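Glideosome-associated protein 50 (Plasmodium falciparum 3D7, PDB 3TGH) is a membrane protein with a metallophosphoesterase fold that probably anchors the gliding and invasion motor of the malaria parasite in its inner membrane complex. Local coordinates at residues 183-186 and 187-191; 28-32 and 33-37. All blocks are in the same frame, centred on the assembly; numbering follows the deposited sequence.

Contact 1 (183-186 and 187-191); sequences LSVA and KKIAD
Lys187 N reaches back to Leu183 O at 3.0 Å in a regular i to i-4 helical bond, and in the last turn of helix 169-189 three- and four-residue bonds mix. Val185 O takes the N-H of Lys188, three residues on, at 2.9 Å; this donor stands well above the carbonyl plane, and the bond from Ile189 N to the same oxygen is weak. Ala186 O repeats the forked pattern, with a weak bond from Ile189 N and a sound one from Ala190 N at 2.9 Å, made just where the chain leaves helical angles.

Among the side chains, Val185 and Ile189 run alongside each other on one face, Val185 CG1 meeting Ile189 CD1 at 3.6 Å. Ile189 holds CG1 between its backbone N and carbonyl carbon (chi1 69°), a placement that brings this branch over Val185 O and sends CD1 on to the valine methyl. On another face the methyls of Ala186 and Ala190 are 4.3 Å apart, CB to CB. Lys187 lays its first methylenes beside the Leu183 carbonyl, CG 3.3 Å from Leu183 O, before the chain bends at chi3 and its ammonium group pairs with Asp223.

The helix is the crossover of the beta-alpha-beta unit 148-156, 169-189, 192-196. Leu183, Ala186 and Ala190 rest on strand 148-156 through Ile155 and Ala153, the small alanines probably allowing a close approach, while Val185 and Ile189 are covered by His320 of helix 317-321.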
loop_
_atom_site.group_PDB
_atom_site.type_symbol
_atom_site.label_atom_id
_atom_site.label_comp_id
_atom_site.label_asym_id
_atom_site.label_seq_id
_atom_site.Cartn_x
_atom_site.Cartn_y
_atom_site.Cartn_z
ATOM N N LEU A 183 -4.544 3.014 14.569
ATOM C CA LEU A 183 -3.182 3.088 15.090
ATOM C C LEU A 183 -3.152 2.837 16.596
ATOM O O LEU A 183 -2.236 2.182 17.101
ATOM C CB LEU A 183 -2.546 4.444 14.752
ATOM C CG LEU A 183 -2.233 4.653 13.267
ATOM C CD1 LEU A 183 -1.948 6.148 13.001
ATOM C CD2 LEU A 183 -1.071 3.798 12.803
ATOM N N SER A 184 -4.165 3.333 17.302
ATOM C CA SER A 184 -4.299 3.104 18.743
ATOM C C SER A 184 -4.403 1.617 19.092
ATOM O O SER A 184 -3.838 1.167 20.090
ATOM C CB SER A 184 -5.522 3.840 19.285
ATOM O OG SER A 184 -5.602 3.707 20.691
ATOM N N VAL A 185 -5.124 0.863 18.270
ATOM C CA VAL A 185 -5.241 -0.586 18.454
ATOM C C VAL A 185 -3.940 -1.281 18.056
ATOM O O VAL A 185 -3.435 -2.126 18.797
ATOM C CB VAL A 185 -6.426 -1.168 17.663
ATOM C CG1 VAL A 185 -6.412 -2.701 17.696
ATOM C CG2 VAL A 185 -7.745 -0.632 18.216
ATOM N N ALA A 186 -3.384 -0.913 16.904
ATOM C CA ALA A 186 -2.155 -1.531 16.404
ATOM C C ALA A 186 -1.017 -1.422 17.417
ATOM O O ALA A 186 -0.240 -2.366 17.582
ATOM C CB ALA A 186 -1.743 -0.910 15.059
ATOM N N LYS A 187 -0.930 -0.274 18.091
ATOM C CA LYS A 187 0.044 -0.046 19.173
ATOM C C LYS A 187 -0.009 -1.101 20.267
ATOM O O LYS A 187 1.014 -1.442 20.866
ATOM C CB LYS A 187 -0.205 1.314 19.846
ATOM C CG LYS A 187 0.347 2.485 19.101
ATOM C CD LYS A 187 -0.252 3.798 19.588
ATOM C CE LYS A 187 0.293 4.207 20.937
ATOM N NZ LYS A 187 -0.223 5.547 21.333
ATOM N N LYS A 188 -1.211 -1.591 20.543
ATOM C CA LYS A 188 -1.435 -2.527 21.636
ATOM C C LYS A 188 -1.280 -3.994 21.228
ATOM O O LYS A 188 -1.002 -4.834 22.082
ATOM C CB LYS A 188 -2.834 -2.307 22.217
ATOM C CG LYS A 188 -3.054 -0.934 22.847
ATOM C CD LYS A 188 -2.350 -0.812 24.192
ATOM C CE LYS A 188 -3.022 0.217 25.089
ATOM N NZ LYS A 188 -2.418 0.235 26.453
ATOM N N ILE A 189 -1.465 -4.318 19.946
ATOM C CA ILE A 189 -1.513 -5.736 19.540
ATOM C C ILE A 189 -0.632 -6.159 18.356
ATOM O O ILE A 189 -0.529 -7.353 18.079
ATOM C CB ILE A 189 -2.974 -6.200 19.277
ATOM C CG1 ILE A 189 -3.558 -5.547 18.024
ATOM C CG2 ILE A 189 -3.849 -5.910 20.503
ATOM C CD1 ILE A 189 -4.977 -6.004 17.714
ATOM N N ALA A 190 0.021 -5.212 17.683
ATOM C CA ALA A 190 0.795 -5.536 16.487
ATOM C C ALA A 190 2.305 -5.379 16.683
ATOM O O ALA A 190 2.784 -4.332 17.137
ATOM C CB ALA A 190 0.323 -4.686 15.315
ATOM N N ASP A 191 3.049 -6.417 16.312
ATOM C CA ASP A 191 4.514 -6.389 16.350
ATOM C C ASP A 191 5.072 -5.619 15.154
ATOM O O ASP A 191 6.175 -5.052 15.222
ATOM C CB ASP A 191 5.056 -7.813 16.373
ATOM C CG ASP A 191 4.491 -8.621 17.529
ATOM O OD1 ASP A 191 4.965 -8.448 18.674
ATOM O OD2 ASP A 191 3.543 -9.401 17.292
#

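Contact 2 (28-32 and 33-37); sequences QFIKN and ERVTF
Glu33 N, Arg34 N and Val35 N all turn back into the last turn of helix 17-32. Glu33 N makes an i to i-4 bond to Phe29 O at 2.8 Å, and Arg34 N reaches Lys31 O at 3.2 Å from above that carbonyl's plane. Arg34 then adopts a positive phi of 59°, which swings the chain round and lets Val35 N meet Ile30 O at 3.0 Å, in the carbonyl plane; this bond and the one from Arg34 N, with the positive phi, make a Schellman motif. A water gives a further bond to Ile30 O at 2.8 Å and another to Val35 O, bridging the helix end and the departing chain.

The Ile30 and Val35 side chains meet obliquely, Ile30 CG2 lying 4.0 Å from Val35 CB. Glu33 points the same way as Phe29, its CG 4.1 Å from Phe29 CD2, and the carboxylate plane is within 4° of the ring plane. Glu33 OE2 is paired with Lys289, Glu33 O accepts from Arg5, and Lys31 NZ is matched by Asp71. Glu33 OE1 lies close to the carboxylate of Glu280, a like-charge approach that the Lys289 salt bridge to Glu33 may help to offset.

The turn carries the chain from helix 17-32 into strand 37-40. Ile30 and Val35 share Met74, Val35 also touches Ala7 of strand 4-8, and the Phe29 ring meets Phe276 of strand 275-282 edge-to-face.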
loop_
_atom_site.group_PDB
_atom_site.type_symbol
_atom_site.label_atom_id
_atom_site.label_comp_id
_atom_site.label_asym_id
_atom_site.label_seq_id
_atom_site.Cartn_x
_atom_site.Cartn_y
_atom_site.Cartn_z
ATOM N N GLN A 28 6.956 -13.897 -11.700
ATOM C CA GLN A 28 8.116 -14.755 -11.418
ATOM C C GLN A 28 8.499 -14.693 -9.945
ATOM O O GLN A 28 8.682 -15.728 -9.304
ATOM C CB GLN A 28 9.318 -14.333 -12.267
ATOM C CG GLN A 28 10.534 -15.264 -12.136
ATOM C CD GLN A 28 11.827 -14.640 -12.638
ATOM O OE1 GLN A 28 11.905 -13.438 -12.838
ATOM N NE2 GLN A 28 12.853 -15.464 -12.825
ATOM N N PHE A 29 8.619 -13.477 -9.418
ATOM C CA PHE A 29 8.999 -13.276 -8.020
ATOM C C PHE A 29 7.927 -13.730 -7.048
ATOM O O PHE A 29 8.238 -14.311 -6.012
ATOM C CB PHE A 29 9.334 -11.809 -7.742
ATOM C CG PHE A 29 10.749 -11.443 -8.057
ATOM C CD1 PHE A 29 11.155 -11.240 -9.364
ATOM C CD2 PHE A 29 11.680 -11.307 -7.046
ATOM C CE1 PHE A 29 12.469 -10.899 -9.659
ATOM C CE2 PHE A 29 12.995 -10.964 -7.332
ATOM C CZ PHE A 29 13.386 -10.761 -8.642
ATOM N N ILE A 30 6.668 -13.449 -7.361
ATOM C CA ILE A 30 5.572 -13.866 -6.485
ATOM C C ILE A 30 5.578 -15.389 -6.297
ATOM O O ILE A 30 5.430 -15.881 -5.172
ATOM C CB ILE A 30 4.216 -13.350 -7.004
ATOM C CG1 ILE A 30 4.089 -11.862 -6.662
ATOM C CG2 ILE A 30 3.054 -14.138 -6.393
ATOM C CD1 ILE A 30 2.921 -11.182 -7.310
ATOM N N LYS A 31 5.779 -16.123 -7.391
ATOM C CA LYS A 31 5.895 -17.581 -7.334
ATOM C C LYS A 31 7.144 -18.011 -6.557
ATOM O O LYS A 31 7.054 -18.774 -5.593
ATOM C CB LYS A 31 5.938 -18.160 -8.754
ATOM C CG LYS A 31 6.091 -19.677 -8.832
ATOM C CD LYS A 31 4.838 -20.401 -8.370
ATOM C CE LYS A 31 4.938 -21.896 -8.646
ATOM N NZ LYS A 31 3.694 -22.620 -8.261
ATOM N N ASN A 32 8.304 -17.509 -6.966
ATOM C CA ASN A 32 9.573 -17.996 -6.419
ATOM C C ASN A 32 9.813 -17.592 -4.965
ATOM O O ASN A 32 10.423 -18.350 -4.205
ATOM C CB ASN A 32 10.748 -17.530 -7.278
ATOM C CG ASN A 32 10.749 -18.157 -8.658
ATOM O OD1 ASN A 32 10.040 -19.132 -8.919
ATOM N ND2 ASN A 32 11.545 -17.590 -9.556
ATOM N N GLU A 33 9.338 -16.404 -4.592
ATOM C CA GLU A 33 9.487 -15.895 -3.228
ATOM C C GLU A 33 8.351 -16.349 -2.306
ATOM O O GLU A 33 8.387 -16.051 -1.117
ATOM C CB GLU A 33 9.556 -14.362 -3.225
ATOM C CG GLU A 33 10.820 -13.779 -3.845
ATOM C CD GLU A 33 11.973 -13.607 -2.852
ATOM O OE1 GLU A 33 11.791 -13.838 -1.635
ATOM O OE2 GLU A 33 13.072 -13.226 -3.299
ATOM N N ARG A 34 7.364 -17.067 -2.849
ATOM C CA ARG A 34 6.209 -17.550 -2.081
ATOM C C ARG A 34 5.438 -16.383 -1.445
ATOM O O ARG A 34 5.097 -16.406 -0.265
ATOM C CB ARG A 34 6.631 -18.582 -1.021
ATOM C CG ARG A 34 7.163 -19.898 -1.599
ATOM C CD ARG A 34 8.338 -20.441 -0.786
ATOM N NE ARG A 34 8.511 -21.885 -0.946
ATOM C CZ ARG A 34 9.617 -22.565 -0.636
ATOM N NH1 ARG A 34 10.692 -21.942 -0.153
ATOM N NH2 ARG A 34 9.655 -23.882 -0.818
ATOM N N VAL A 35 5.186 -15.355 -2.246
ATOM C CA VAL A 35 4.356 -14.232 -1.813
ATOM C C VAL A 35 2.917 -14.716 -1.634
ATOM O O VAL A 35 2.409 -15.469 -2.466
ATOM C CB VAL A 35 4.416 -13.088 -2.835
ATOM C CG1 VAL A 35 3.313 -12.050 -2.575
ATOM C CG2 VAL A 35 5.812 -12.434 -2.819
ATOM N N THR A 36 2.269 -14.296 -0.550
ATOM C CA THR A 36 0.886 -14.717 -0.272
ATOM C C THR A 36 -0.186 -13.622 -0.404
ATOM O O THR A 36 -1.377 -13.927 -0.407
ATOM C CB THR A 36 0.778 -15.387 1.103
ATOM O OG1 THR A 36 1.239 -14.484 2.110
ATOM C CG2 THR A 36 1.618 -16.675 1.127
ATOM N N PHE A 37 0.223 -12.362 -0.529
ATOM C CA PHE A 37 -0.707 -11.301 -0.914
ATOM C C PHE A 37 0.031 -10.091 -1.465
ATOM O O PHE A 37 1.251 -9.981 -1.344
ATOM C CB PHE A 37 -1.650 -10.892 0.228
ATOM C CG PHE A 37 -0.961 -10.333 1.440
ATOM C CD1 PHE A 37 -0.795 -8.960 1.598
ATOM C CD2 PHE A 37 -0.504 -11.181 2.442
ATOM C CE1 PHE A 37 -0.176 -8.441 2.733
ATOM C CE2 PHE A 37 0.118 -10.675 3.570
ATOM C CZ PHE A 37 0.275 -9.293 3.715
HETATM O O HOH W 1 3.182 -17.349 -4.276
#

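Both contacts are C-terminal ends of helices that hand the chain to a strand, contact 2 to 37-40 and contact 1 to 192-196. The two strands belong to different sheets, the two mixed sheets of the calcineurin-like phosphoesterase fold. The contact centres lie about 27 Å apart and their nearest atoms about 12 Å, so they do not touch; each sits about 17 to 18 Å from the centre of the chain. Neither reaches the metal sites. His172, which binds one metal cation, is on the same helix as contact 1 but near its other end; His233, which binds the second, follows strand 228-231.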